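Local atomic coordinates of dally-like protein (Drosophila melanogaster, PDB entry 3ODN), a protein that probably acts as a heparan sulfate-bearing, GPI-anchored cell-surface proteoglycan of the glypican family, its core domain being linked to Hedgehog signalling. Residues E94-F99 and D120-L125; Y116-L121 and N145-K150; G225-M230 and N250-C255; K237-K242 and H446-Y451. The protein carries 2 engineered substitutions. One frame throughout, in Å; residues are numbered along the deposited sequence.

Contact 1 (E94-F99 and D120-L125); sequences ESRTQF and DLFKEL
Phe-122 projects into the face of helix 48-106 formed by Ser-95, Arg-96 and Phe-99, joining two antiparallel helices of the all-helical glypican core. The axes of the short segments approach to 10.9 Å and run at 174°. Aromatic packing comes first: Phe-122 turns its edge to the face of Phe-99 in an offset edge-to-face pair, planes at 71°, with Phe-122 CE1 3.6 Å from Phe-99 CG. In a CH-pi contact, Arg-96 CA lies over one face of the Phe-122 ring, 3.8 Å from its centroid. At the same ring's edge, in plane, sits Ser-95 OG, 3.5 Å from Phe-122 CE2; this hydroxyl is hydrogen-bonded to Val-290 O. In Arg-96, with CG anti to the backbone N (chi1 -175°) and a bend at chi3, the chain runs alongside Phe-122 in the opposite sense, toward the second helix, where a salt bridge to Glu-126 holds NH2. That bond probably offsets the nearness of a like charge, Lys-123 NZ lying 4.5 Å from Arg-96 NH1. One face of the guanidinium rests on Phe-122 CB, while at its edge, in plane, Lys-123 CG comes within 3.4 Å of Arg-96 NH2.

Contact 2 (Y116-L121 and N145-K150); sequences YVFSDL and NTLYQK
Tyr-116 and Lys-150 reach toward each other at an oblique angle between two helices, and Lys-150 NZ donates a hydrogen bond of 2.9 Å to Tyr-116 OH. The tyrosine ring is set by its first torsion (chi1 74°), which places CG between the backbone N and the carbonyl carbon; one ring face then lies against CG2 of Val-117. Lys-150 folds at chi2 and chi4, which turns its amine back to the hydroxyl, and Asn-114 OD1 accepts a second hydrogen bond from it. Lys-150 NZ passes Val-117 CG2 at 3.4 Å, the two side chains running in opposite directions. Without the amine, as with an alanine at Lys-150, Tyr-116 OH and Asn-114 OD1 would probably lose the donor they share, and Val-117 CG2 one of its neighbours. Val-117 also slides past Thr-146, its CG1 4.0 Å from Thr-146 CG2. Phe-118 and Leu-147 cross at about a right angle, the ring atom CZ meeting Leu-147 CD1 at 3.6 Å. The contact pairs helix 115-131 with helix 136-155, antiparallel neighbours in the alpha-helical glypican core; Phe-118 also meets Phe-103 of helix 48-106, and the far side of helix 136-155 packs Tyr-148 against helix 163-176.

Contact 3 (G225-M230 and N250-C255); sequences GALTKM and NVIKGC
Val-251 sets its two methyls against successive turns of helix 222-231. Its chi1 of 163° puts CG1 anti to the backbone N, 3.6 Å from Ala-226 O and 4.0 Å from Leu-227 CD1, whereas CG2, beside the backbone N, faces Met-230 CB at 4.0 Å. Leu-227 has CG anti to its own N (chi1 -161°), and thereby carries CD1 into a gathering of Val-251, Ile-252 and Cys-255; the sulfur SG of Cys-255 is 4.2 Å from Leu-227 CD1. Met-230 starts out extended, then bends at chi2 and chi3, bringing CE to 4.0 Å from Val-251 CG1 and near Ile-252 CD1. No hydrogen bond spans the interface, and the side chains meet by apolar packing. Cutting Val-251 back to an alanine is likely to open a gap between Leu-227 and Met-230, taking away the methyls that both rest on. The disulfide from Cys-255 to Cys-223 joins these helices covalently at one end of the packing. The two helices run antiparallel, the axes of the short segments approaching to 9.5 Å, at the disulfide-rich end of the glypican core. Helix 48-106 lies against Thr-228, Ile-252 and Cys-255, and helix 422-428 packs on Ile-252 through Pro-423, Val-426 and Cys-427.

Contact 4 (K237-K242 and H446-Y451); sequences KGYTEK and HTIDRY
Ile-448 lays its terminal methyl over one face of the Tyr-239 ring, CD1 lying 3.5 Å from the centroid and 20° off the ring normal in a CH-pi contact. The isoleucine has CG1 beside its backbone N (chi1 -65°), which directs Ile-448 CD1 at the ring, with Ile-448 CG1 3.7 Å from Tyr-239 CD1. Over the opposite face of Tyr-239, offset toward the rim, is the carbonyl oxygen of Lys-237, so the ring lies between the two loops. Glu-241 crosses Ile-448 at about a right angle, its OE1 3.3 Å from Ile-448 CD1. The same OE1 accepts a hydrogen bond of 3.1 Å from Thr-240 N, nearly along its C-O axis, which helps to hold the carboxylate beside its own loop. Lys-237 NZ donates to His-446 O over 2.8 Å, the donor tilted 28° from the carbonyl plane. Thr-447 CG2 sits nearby, 3.4 Å from Tyr-239 OH. These are surface loops far apart in sequence: residues 237-242 link helix 222-231 to helix 245-255, and residues 446-451 follow helix 422-428. Backbone hydrogen bonding of Lys-242 with Trp-443, just before the latter, continues the association, and Tyr-451 OH is probably hydrogen-bonded to Asn-250 ND2 on helix 245-255.

How the contacts relate
Contacts 1 and 2 form one continuous patch: both use helix 115-131, which meets helix 48-106 in the first and helix 136-155 in the second, and Phe-99 packs on Phe-118. Contact 1 is buried, with an aromatic pair and an arginine packed along one of the rings; contact 2 is partly buried, with an amine-hydroxyl bond beside its apolar pairs. Contacts 3 and 4 lie beyond the chain's centre, about 57 Å from contact 1 to contact 3, centre to centre. Contact 3 is a buried helix pair packed through apolar side chains beside a disulfide, whereas contact 4 joins surface loops through a lysine-to-carbonyl bond and a methyl-on-ring contact. Asn-250 and Tyr-451, probably hydrogen-bonded, link these two.

Contact 1 (E94-F99 and D120-L125)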
loop_
_atom_site.group_PDB
_atom_site.type_symbol
_atom_site.label_atom_id
_atom_site.label_comp_id
_atom_site.label_asym_id
_atom_site.label_seq_id
_atom_site.Cartn_x
_atom_site.Cartn_y
_atom_site.Cartn_z
ATOM N N GLU A 94 20.344 7.157 5.111
ATOM C CA GLU A 94 20.954 7.126 6.447
ATOM C C GLU A 94 21.783 5.836 6.579
ATOM O O GLU A 94 22.924 5.896 7.007
ATOM C CB GLU A 94 19.858 7.191 7.535
ATOM C CG GLU A 94 20.184 8.122 8.697
ATOM C CD GLU A 94 21.075 7.597 9.815
ATOM O OE1 GLU A 94 21.882 8.393 10.351
ATOM O OE2 GLU A 94 20.917 6.414 10.202
ATOM N N SER A 95 21.217 4.695 6.173
ATOM C CA SER A 95 21.830 3.368 6.168
ATOM C C SER A 95 23.072 3.336 5.264
ATOM O O SER A 95 24.099 2.821 5.691
ATOM C CB SER A 95 20.811 2.324 5.711
ATOM O OG SER A 95 21.341 1.016 5.551
ATOM N N ARG A 96 22.997 3.913 4.052
ATOM C CA ARG A 96 24.122 3.974 3.134
ATOM C C ARG A 96 25.314 4.714 3.766
ATOM O O ARG A 96 26.432 4.181 3.737
ATOM C CB ARG A 96 23.707 4.640 1.807
ATOM C CG ARG A 96 24.805 4.637 0.734
ATOM C CD ARG A 96 24.539 5.686 -0.328
ATOM N NE ARG A 96 23.935 5.143 -1.547
ATOM C CZ ARG A 96 24.623 4.764 -2.622
ATOM N NH1 ARG A 96 25.950 4.839 -2.633
ATOM N NH2 ARG A 96 23.991 4.299 -3.689
ATOM N N THR A 97 25.073 5.930 4.325
ATOM C CA THR A 97 26.082 6.784 4.958
ATOM C C THR A 97 26.730 6.093 6.159
ATOM O O THR A 97 27.939 6.124 6.283
ATOM C CB THR A 97 25.463 8.148 5.347
ATOM O OG1 THR A 97 24.656 8.621 4.270
ATOM C CG2 THR A 97 26.523 9.195 5.725
ATOM N N GLN A 98 25.918 5.498 7.045
ATOM C CA GLN A 98 26.339 4.765 8.239
ATOM C C GLN A 98 27.099 3.501 7.861
ATOM O O GLN A 98 28.022 3.130 8.577
ATOM C CB GLN A 98 25.116 4.391 9.099
ATOM C CG GLN A 98 24.690 5.483 10.070
ATOM C CD GLN A 98 24.258 4.903 11.395
ATOM O OE1 GLN A 98 23.308 4.114 11.488
ATOM N NE2 GLN A 98 24.950 5.283 12.456
ATOM N N PHE A 99 26.687 2.817 6.762
ATOM C CA PHE A 99 27.345 1.612 6.271
ATOM C C PHE A 99 28.759 1.973 5.828
ATOM O O PHE A 99 29.703 1.271 6.182
ATOM C CB PHE A 99 26.566 0.983 5.088
ATOM C CG PHE A 99 27.086 -0.378 4.657
ATOM C CD1 PHE A 99 26.389 -1.536 4.972
ATOM C CD2 PHE A 99 28.275 -0.493 3.946
ATOM C CE1 PHE A 99 26.881 -2.783 4.606
ATOM C CE2 PHE A 99 28.778 -1.737 3.600
ATOM C CZ PHE A 99 28.082 -2.876 3.937
ATOM N N ASP A 120 27.297 -0.367 -5.075
ATOM C CA ASP A 120 26.466 -0.964 -6.141
ATOM C C ASP A 120 25.262 -1.687 -5.537
ATOM O O ASP A 120 24.221 -1.773 -6.189
ATOM C CB ASP A 120 27.255 -1.977 -7.011
ATOM C CG ASP A 120 28.194 -1.373 -8.038
ATOM O OD1 ASP A 120 28.099 -0.143 -8.282
ATOM O OD2 ASP A 120 29.063 -2.123 -8.569
ATOM N N LEU A 121 25.424 -2.256 -4.331
ATOM C CA LEU A 121 24.351 -2.927 -3.616
ATOM C C LEU A 121 23.312 -1.884 -3.210
ATOM O O LEU A 121 22.144 -2.065 -3.516
ATOM C CB LEU A 121 24.873 -3.700 -2.378
ATOM C CG LEU A 121 23.822 -4.578 -1.666
ATOM C CD1 LEU A 121 23.413 -5.740 -2.526
ATOM C CD2 LEU A 121 24.305 -5.046 -0.301
ATOM N N PHE A 122 23.731 -0.773 -2.583
ATOM C CA PHE A 122 22.795 0.290 -2.207
ATOM C C PHE A 122 22.030 0.915 -3.383
ATOM O O PHE A 122 20.897 1.331 -3.210
ATOM C CB PHE A 122 23.470 1.348 -1.334
ATOM C CG PHE A 122 23.540 0.954 0.120
ATOM C CD1 PHE A 122 24.692 0.377 0.645
ATOM C CD2 PHE A 122 22.443 1.129 0.960
ATOM C CE1 PHE A 122 24.748 -0.010 1.990
ATOM C CE2 PHE A 122 22.497 0.739 2.306
ATOM C CZ PHE A 122 23.660 0.205 2.822
ATOM N N LYS A 123 22.643 0.947 -4.568
ATOM C CA LYS A 123 22.037 1.479 -5.782
ATOM C C LYS A 123 20.904 0.600 -6.268
ATOM O O LYS A 123 19.881 1.126 -6.685
ATOM C CB LYS A 123 23.098 1.678 -6.880
ATOM C CG LYS A 123 23.757 3.047 -6.788
ATOM C CD LYS A 123 25.279 3.001 -6.910
ATOM C CE LYS A 123 25.890 4.342 -6.574
ATOM N NZ LYS A 123 27.339 4.390 -6.893
ATOM N N GLU A 124 21.074 -0.729 -6.189
ATOM C CA GLU A 124 20.076 -1.722 -6.573
ATOM C C GLU A 124 18.843 -1.642 -5.694
ATOM O O GLU A 124 17.720 -1.729 -6.198
ATOM C CB GLU A 124 20.671 -3.125 -6.522
ATOM C CG GLU A 124 21.780 -3.397 -7.544
ATOM C CD GLU A 124 21.439 -3.479 -9.028
ATOM O OE1 GLU A 124 22.205 -4.135 -9.775
ATOM O OE2 GLU A 124 20.434 -2.866 -9.455
ATOM N N LEU A 125 19.056 -1.444 -4.381
ATOM C CA LEU A 125 18.023 -1.314 -3.360
ATOM C C LEU A 125 17.293 -0.005 -3.572
ATOM O O LEU A 125 16.078 0.015 -3.494
ATOM C CB LEU A 125 18.623 -1.404 -1.943
ATOM C CG LEU A 125 19.487 -2.633 -1.613
ATOM C CD1 LEU A 125 20.255 -2.417 -0.309
ATOM C CD2 LEU A 125 18.666 -3.917 -1.554
#

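Contact 2 (Y116-L121 and N145-K150)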
loop_
_atom_site.group_PDB
_atom_site.type_symbol
_atom_site.label_atom_id
_atom_site.label_comp_id
_atom_site.label_asym_id
_atom_site.label_seq_id
_atom_site.Cartn_x
_atom_site.Cartn_y
_atom_site.Cartn_z
ATOM N N TYR A 116 32.875 -0.028 -4.152
ATOM C CA TYR A 116 31.933 -0.102 -5.267
ATOM C C TYR A 116 30.973 -1.301 -5.165
ATOM O O TYR A 116 29.820 -1.184 -5.553
ATOM C CB TYR A 116 32.696 -0.109 -6.610
ATOM C CG TYR A 116 33.394 -1.411 -6.943
ATOM C CD1 TYR A 116 34.706 -1.650 -6.530
ATOM C CD2 TYR A 116 32.775 -2.375 -7.741
ATOM C CE1 TYR A 116 35.363 -2.835 -6.863
ATOM C CE2 TYR A 116 33.430 -3.558 -8.093
ATOM C CZ TYR A 116 34.722 -3.787 -7.649
ATOM O OH TYR A 116 35.374 -4.946 -8.013
ATOM N N VAL A 117 31.453 -2.438 -4.642
ATOM C CA VAL A 117 30.685 -3.660 -4.438
ATOM C C VAL A 117 29.528 -3.330 -3.492
ATOM O O VAL A 117 28.378 -3.673 -3.768
ATOM C CB VAL A 117 31.602 -4.779 -3.869
ATOM C CG1 VAL A 117 30.830 -6.066 -3.597
ATOM C CG2 VAL A 117 32.790 -5.046 -4.794
ATOM N N PHE A 118 29.844 -2.645 -2.391
ATOM C CA PHE A 118 28.872 -2.246 -1.396
ATOM C C PHE A 118 28.026 -1.063 -1.886
ATOM O O PHE A 118 26.824 -1.054 -1.642
ATOM C CB PHE A 118 29.571 -1.930 -0.060
ATOM C CG PHE A 118 30.414 -3.063 0.466
ATOM C CD1 PHE A 118 31.796 -3.052 0.311
ATOM C CD2 PHE A 118 29.831 -4.136 1.125
ATOM C CE1 PHE A 118 32.584 -4.082 0.833
ATOM C CE2 PHE A 118 30.613 -5.174 1.627
ATOM C CZ PHE A 118 31.984 -5.144 1.472
ATOM N N SER A 119 28.630 -0.096 -2.606
ATOM C CA SER A 119 27.882 1.053 -3.114
ATOM C C SER A 119 26.906 0.628 -4.242
ATOM O O SER A 119 25.779 1.110 -4.265
ATOM C CB SER A 119 28.800 2.239 -3.453
ATOM O OG SER A 119 29.199 2.310 -4.815
ATOM N N ASP A 120 27.297 -0.367 -5.075
ATOM C CA ASP A 120 26.466 -0.964 -6.141
ATOM C C ASP A 120 25.262 -1.687 -5.537
ATOM O O ASP A 120 24.221 -1.773 -6.189
ATOM C CB ASP A 120 27.255 -1.977 -7.011
ATOM C CG ASP A 120 28.194 -1.373 -8.038
ATOM O OD1 ASP A 120 28.099 -0.143 -8.282
ATOM O OD2 ASP A 120 29.063 -2.123 -8.569
ATOM N N LEU A 121 25.424 -2.256 -4.331
ATOM C CA LEU A 121 24.351 -2.927 -3.616
ATOM C C LEU A 121 23.312 -1.884 -3.210
ATOM O O LEU A 121 22.144 -2.065 -3.516
ATOM C CB LEU A 121 24.873 -3.700 -2.378
ATOM C CG LEU A 121 23.822 -4.578 -1.666
ATOM C CD1 LEU A 121 23.413 -5.740 -2.526
ATOM C CD2 LEU A 121 24.305 -5.046 -0.301
ATOM N N ASN A 145 28.454 -13.545 -3.459
ATOM C CA ASN A 145 29.353 -14.354 -4.291
ATOM C C ASN A 145 30.669 -13.572 -4.580
ATOM O O ASN A 145 31.774 -14.129 -4.488
ATOM C CB ASN A 145 28.661 -14.788 -5.591
ATOM C CG ASN A 145 29.479 -15.802 -6.355
ATOM O OD1 ASN A 145 29.387 -17.021 -6.124
ATOM N ND2 ASN A 145 30.336 -15.310 -7.252
ATOM N N THR A 146 30.519 -12.279 -4.931
ATOM C CA THR A 146 31.594 -11.331 -5.228
ATOM C C THR A 146 32.394 -11.074 -3.939
ATOM O O THR A 146 33.622 -11.039 -3.984
ATOM C CB THR A 146 30.989 -10.017 -5.804
ATOM O OG1 THR A 146 30.199 -10.314 -6.970
ATOM C CG2 THR A 146 32.054 -8.953 -6.134
ATOM N N LEU A 147 31.692 -10.896 -2.808
ATOM C CA LEU A 147 32.287 -10.642 -1.506
ATOM C C LEU A 147 33.174 -11.808 -1.073
ATOM O O LEU A 147 34.297 -11.579 -0.639
ATOM C CB LEU A 147 31.170 -10.342 -0.481
ATOM C CG LEU A 147 31.555 -9.988 0.952
ATOM C CD1 LEU A 147 32.345 -8.696 1.023
ATOM C CD2 LEU A 147 30.331 -9.888 1.808
ATOM N N TYR A 148 32.709 -13.050 -1.273
ATOM C CA TYR A 148 33.452 -14.280 -0.968
ATOM C C TYR A 148 34.728 -14.451 -1.815
ATOM O O TYR A 148 35.759 -14.875 -1.286
ATOM C CB TYR A 148 32.508 -15.489 -1.138
ATOM C CG TYR A 148 33.164 -16.847 -1.243
ATOM C CD1 TYR A 148 33.936 -17.356 -0.201
ATOM C CD2 TYR A 148 32.950 -17.661 -2.351
ATOM C CE1 TYR A 148 34.512 -18.622 -0.279
ATOM C CE2 TYR A 148 33.497 -18.941 -2.427
ATOM C CZ TYR A 148 34.287 -19.414 -1.394
ATOM O OH TYR A 148 34.841 -20.673 -1.474
ATOM N N GLN A 149 34.636 -14.175 -3.133
ATOM C CA GLN A 149 35.758 -14.325 -4.060
ATOM C C GLN A 149 36.865 -13.347 -3.736
ATOM O O GLN A 149 38.027 -13.767 -3.638
ATOM C CB GLN A 149 35.307 -14.216 -5.523
ATOM C CG GLN A 149 34.945 -15.569 -6.141
ATOM C CD GLN A 149 34.545 -15.403 -7.576
ATOM O OE1 GLN A 149 35.380 -15.220 -8.466
ATOM N NE2 GLN A 149 33.255 -15.433 -7.834
ATOM N N LYS A 150 36.484 -12.070 -3.469
ATOM C CA LYS A 150 37.385 -10.991 -3.069
ATOM C C LYS A 150 38.077 -11.353 -1.762
ATOM O O LYS A 150 39.291 -11.210 -1.654
ATOM C CB LYS A 150 36.612 -9.672 -2.864
ATOM C CG LYS A 150 36.020 -9.055 -4.122
ATOM C CD LYS A 150 37.043 -8.498 -5.096
ATOM C CE LYS A 150 36.365 -7.613 -6.108
ATOM N NZ LYS A 150 35.810 -6.386 -5.477
#

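Contact 3 (G225-M230 and N250-C255)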
loop_
_atom_site.group_PDB
_atom_site.type_symbol
_atom_site.label_atom_id
_atom_site.label_comp_id
_atom_site.label_asym_id
_atom_site.label_seq_id
_atom_site.Cartn_x
_atom_site.Cartn_y
_atom_site.Cartn_z
ATOM N N GLY A 225 -34.985 11.658 -10.954
ATOM C CA GLY A 225 -36.386 11.457 -10.621
ATOM C C GLY A 225 -36.584 11.109 -9.161
ATOM O O GLY A 225 -37.410 11.729 -8.477
ATOM N N ALA A 226 -35.814 10.126 -8.662
ATOM C CA ALA A 226 -35.947 9.717 -7.267
ATOM C C ALA A 226 -35.390 10.751 -6.257
ATOM O O ALA A 226 -35.961 10.892 -5.165
ATOM C CB ALA A 226 -35.338 8.348 -7.052
ATOM N N LEU A 227 -34.328 11.513 -6.651
ATOM C CA LEU A 227 -33.698 12.534 -5.795
ATOM C C LEU A 227 -34.588 13.767 -5.499
ATOM O O LEU A 227 -34.717 14.161 -4.335
ATOM C CB LEU A 227 -32.300 12.922 -6.317
ATOM C CG LEU A 227 -31.342 13.606 -5.350
ATOM C CD1 LEU A 227 -30.934 12.687 -4.226
ATOM C CD2 LEU A 227 -30.114 14.050 -6.057
ATOM N N THR A 228 -35.220 14.345 -6.535
ATOM C CA THR A 228 -36.115 15.506 -6.370
ATOM C C THR A 228 -37.385 15.123 -5.625
ATOM O O THR A 228 -37.861 15.903 -4.797
ATOM C CB THR A 228 -36.497 16.120 -7.713
ATOM O OG1 THR A 228 -37.365 15.219 -8.393
ATOM C CG2 THR A 228 -35.306 16.421 -8.572
ATOM N N LYS A 229 -37.943 13.929 -5.942
ATOM C CA LYS A 229 -39.169 13.394 -5.332
ATOM C C LYS A 229 -38.952 13.167 -3.825
ATOM O O LYS A 229 -39.896 13.268 -3.047
ATOM C CB LYS A 229 -39.598 12.099 -6.039
ATOM C CG LYS A 229 -41.030 11.683 -5.786
ATOM C CD LYS A 229 -41.258 10.222 -6.144
ATOM C CE LYS A 229 -41.586 9.412 -4.912
ATOM N NZ LYS A 229 -41.937 8.007 -5.244
ATOM N N MET A 230 -37.700 12.908 -3.425
ATOM C CA MET A 230 -37.325 12.706 -2.030
ATOM C C MET A 230 -37.079 14.035 -1.299
ATOM O O MET A 230 -37.553 14.219 -0.178
ATOM C CB MET A 230 -36.115 11.752 -1.942
ATOM C CG MET A 230 -35.608 11.450 -0.517
ATOM S SD MET A 230 -34.376 12.615 0.153
ATOM C CE MET A 230 -33.033 12.453 -1.124
ATOM N N ASN A 250 -32.072 4.864 0.809
ATOM C CA ASN A 250 -32.415 4.023 -0.347
ATOM C C ASN A 250 -32.286 4.786 -1.641
ATOM O O ASN A 250 -31.737 4.237 -2.598
ATOM C CB ASN A 250 -33.815 3.404 -0.223
ATOM C CG ASN A 250 -33.862 2.046 0.448
ATOM O OD1 ASN A 250 -32.837 1.423 0.753
ATOM N ND2 ASN A 250 -35.060 1.539 0.678
ATOM N N VAL A 251 -32.731 6.059 -1.665
ATOM C CA VAL A 251 -32.634 6.939 -2.839
ATOM C C VAL A 251 -31.166 7.171 -3.157
ATOM O O VAL A 251 -30.739 6.872 -4.276
ATOM C CB VAL A 251 -33.445 8.263 -2.678
ATOM C CG1 VAL A 251 -33.019 9.343 -3.673
ATOM C CG2 VAL A 251 -34.946 8.006 -2.757
ATOM N N ILE A 252 -30.380 7.628 -2.157
ATOM C CA ILE A 252 -28.947 7.906 -2.338
ATOM C C ILE A 252 -28.103 6.665 -2.701
ATOM O O ILE A 252 -27.200 6.789 -3.531
ATOM C CB ILE A 252 -28.361 8.894 -1.283
ATOM C CG1 ILE A 252 -29.153 10.224 -1.345
ATOM C CG2 ILE A 252 -26.876 9.173 -1.546
ATOM C CD1 ILE A 252 -29.118 11.040 -0.167
ATOM N N LYS A 253 -28.470 5.467 -2.181
ATOM C CA LYS A 253 -27.829 4.193 -2.552
ATOM C C LYS A 253 -28.052 3.907 -4.071
ATOM O O LYS A 253 -27.126 3.478 -4.763
ATOM C CB LYS A 253 -28.364 3.022 -1.706
ATOM C CG LYS A 253 -27.810 2.941 -0.294
ATOM C CD LYS A 253 -27.935 1.531 0.282
ATOM C CE LYS A 253 -27.586 1.460 1.747
ATOM N NZ LYS A 253 -26.152 1.785 2.022
ATOM N N GLY A 254 -29.264 4.185 -4.564
ATOM C CA GLY A 254 -29.618 4.019 -5.971
ATOM C C GLY A 254 -28.889 4.985 -6.889
ATOM O O GLY A 254 -28.552 4.626 -8.026
ATOM N N CYS A 255 -28.656 6.230 -6.403
ATOM C CA CYS A 255 -27.912 7.280 -7.115
ATOM C C CYS A 255 -26.463 6.849 -7.289
ATOM O O CYS A 255 -25.915 6.933 -8.392
ATOM C CB CYS A 255 -27.993 8.605 -6.364
ATOM S SG CYS A 255 -29.603 9.419 -6.456
#

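Contact 4 (K237-K242 and H446-Y451)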
loop_
_atom_site.group_PDB
_atom_site.type_symbol
_atom_site.label_atom_id
_atom_site.label_comp_id
_atom_site.label_asym_id
_atom_site.label_seq_id
_atom_site.Cartn_x
_atom_site.Cartn_y
_atom_site.Cartn_z
ATOM N N LYS A 237 -47.010 18.698 -2.033
ATOM C CA LYS A 237 -48.282 18.272 -1.480
ATOM C C LYS A 237 -48.653 19.151 -0.258
ATOM O O LYS A 237 -49.566 18.808 0.504
ATOM C CB LYS A 237 -48.232 16.776 -1.112
ATOM C CG LYS A 237 -48.216 15.820 -2.299
ATOM C CD LYS A 237 -48.397 14.360 -1.857
ATOM C CE LYS A 237 -49.841 13.896 -1.900
ATOM N NZ LYS A 237 -49.972 12.434 -1.650
ATOM N N GLY A 238 -47.939 20.276 -0.105
ATOM C CA GLY A 238 -48.148 21.247 0.967
ATOM C C GLY A 238 -47.771 20.750 2.348
ATOM O O GLY A 238 -48.569 20.858 3.289
ATOM N N TYR A 239 -46.557 20.198 2.466
ATOM C CA TYR A 239 -45.991 19.631 3.692
ATOM C C TYR A 239 -44.619 20.270 4.037
ATOM O O TYR A 239 -43.858 20.613 3.134
ATOM C CB TYR A 239 -45.819 18.107 3.543
ATOM C CG TYR A 239 -47.055 17.288 3.212
ATOM C CD1 TYR A 239 -46.951 16.093 2.501
ATOM C CD2 TYR A 239 -48.305 17.634 3.723
ATOM C CE1 TYR A 239 -48.062 15.279 2.286
ATOM C CE2 TYR A 239 -49.432 16.844 3.480
ATOM C CZ TYR A 239 -49.304 15.670 2.757
ATOM O OH TYR A 239 -50.406 14.891 2.516
ATOM N N THR A 240 -44.315 20.407 5.348
ATOM C CA THR A 240 -43.097 21.040 5.886
ATOM C C THR A 240 -42.188 20.027 6.570
ATOM O O THR A 240 -41.085 20.364 7.013
ATOM C CB THR A 240 -43.453 22.260 6.781
ATOM O OG1 THR A 240 -44.379 21.872 7.803
ATOM C CG2 THR A 240 -44.050 23.424 5.987
ATOM N N GLU A 241 -42.652 18.771 6.621
ATOM C CA GLU A 241 -41.948 17.643 7.215
ATOM C C GLU A 241 -40.789 17.221 6.359
ATOM O O GLU A 241 -40.934 17.119 5.140
ATOM C CB GLU A 241 -42.897 16.458 7.426
ATOM C CG GLU A 241 -43.819 16.616 8.625
ATOM C CD GLU A 241 -45.000 17.559 8.514
ATOM O OE1 GLU A 241 -45.115 18.268 7.486
ATOM O OE2 GLU A 241 -45.822 17.580 9.459
ATOM N N LYS A 242 -39.641 16.955 7.015
ATOM C CA LYS A 242 -38.388 16.538 6.414
ATOM C C LYS A 242 -38.492 15.090 5.883
ATOM O O LYS A 242 -39.386 14.375 6.319
ATOM C CB LYS A 242 -37.231 16.710 7.423
ATOM C CG LYS A 242 -36.314 17.866 7.058
ATOM C CD LYS A 242 -36.694 19.176 7.715
ATOM C CE LYS A 242 -35.741 20.274 7.312
ATOM N NZ LYS A 242 -36.256 21.614 7.692
ATOM N N HIS A 446 -44.951 9.307 -0.804
ATOM C CA HIS A 446 -46.403 9.301 -1.018
ATOM C C HIS A 446 -47.045 10.352 -0.134
ATOM O O HIS A 446 -47.651 11.280 -0.657
ATOM C CB HIS A 446 -47.003 7.925 -0.700
ATOM C CG HIS A 446 -46.424 6.815 -1.513
ATOM N ND1 HIS A 446 -47.011 6.403 -2.696
ATOM C CD2 HIS A 446 -45.325 6.065 -1.285
ATOM C CE1 HIS A 446 -46.249 5.425 -3.153
ATOM N NE2 HIS A 446 -45.210 5.197 -2.345
ATOM N N THR A 447 -46.889 10.236 1.207
ATOM C CA THR A 447 -47.453 11.166 2.198
ATOM C C THR A 447 -46.564 11.337 3.425
ATOM O O THR A 447 -45.391 10.946 3.423
ATOM C CB THR A 447 -48.822 10.658 2.687
ATOM O OG1 THR A 447 -49.026 9.292 2.310
ATOM C CG2 THR A 447 -49.966 11.549 2.252
ATOM N N ILE A 448 -47.143 11.923 4.490
ATOM C CA ILE A 448 -46.483 12.040 5.769
ATOM C C ILE A 448 -46.867 10.755 6.465
ATOM O O ILE A 448 -47.990 10.616 6.940
ATOM C CB ILE A 448 -46.850 13.318 6.548
ATOM C CG1 ILE A 448 -46.346 14.550 5.796
ATOM C CG2 ILE A 448 -46.259 13.285 7.976
ATOM C CD1 ILE A 448 -46.948 15.757 6.243
ATOM N N ASP A 449 -45.962 9.765 6.411
ATOM C CA ASP A 449 -46.200 8.452 6.999
ATOM C C ASP A 449 -44.895 7.726 7.134
ATOM O O ASP A 449 -43.864 8.224 6.682
ATOM C CB ASP A 449 -47.161 7.633 6.101
ATOM C CG ASP A 449 -48.301 6.920 6.808
ATOM O OD1 ASP A 449 -48.100 6.461 7.960
ATOM O OD2 ASP A 449 -49.365 6.744 6.181
ATOM N N ARG A 450 -44.943 6.525 7.723
ATOM C CA ARG A 450 -43.784 5.656 7.892
ATOM C C ARG A 450 -43.375 5.081 6.539
ATOM O O ARG A 450 -44.223 4.614 5.775
ATOM C CB ARG A 450 -44.080 4.522 8.890
ATOM C CG ARG A 450 -44.838 4.979 10.129
ATOM C CD ARG A 450 -44.899 3.924 11.214
ATOM N NE ARG A 450 -45.816 4.307 12.294
ATOM C CZ ARG A 450 -45.497 5.106 13.308
ATOM N NH1 ARG A 450 -44.279 5.623 13.398
ATOM N NH2 ARG A 450 -46.391 5.391 14.242
ATOM N N TYR A 451 -42.080 5.138 6.240
ATOM C CA TYR A 451 -41.507 4.602 5.012
ATOM C C TYR A 451 -41.480 3.073 5.147
ATOM O O TYR A 451 -40.779 2.539 6.011
ATOM C CB TYR A 451 -40.131 5.219 4.758
ATOM C CG TYR A 451 -39.437 4.638 3.554
ATOM C CD1 TYR A 451 -39.812 5.004 2.266
ATOM C CD2 TYR A 451 -38.417 3.703 3.698
ATOM C CE1 TYR A 451 -39.187 4.457 1.150
ATOM C CE2 TYR A 451 -37.781 3.153 2.590
ATOM C CZ TYR A 451 -38.176 3.528 1.318
ATOM O OH TYR A 451 -37.570 2.978 0.224
#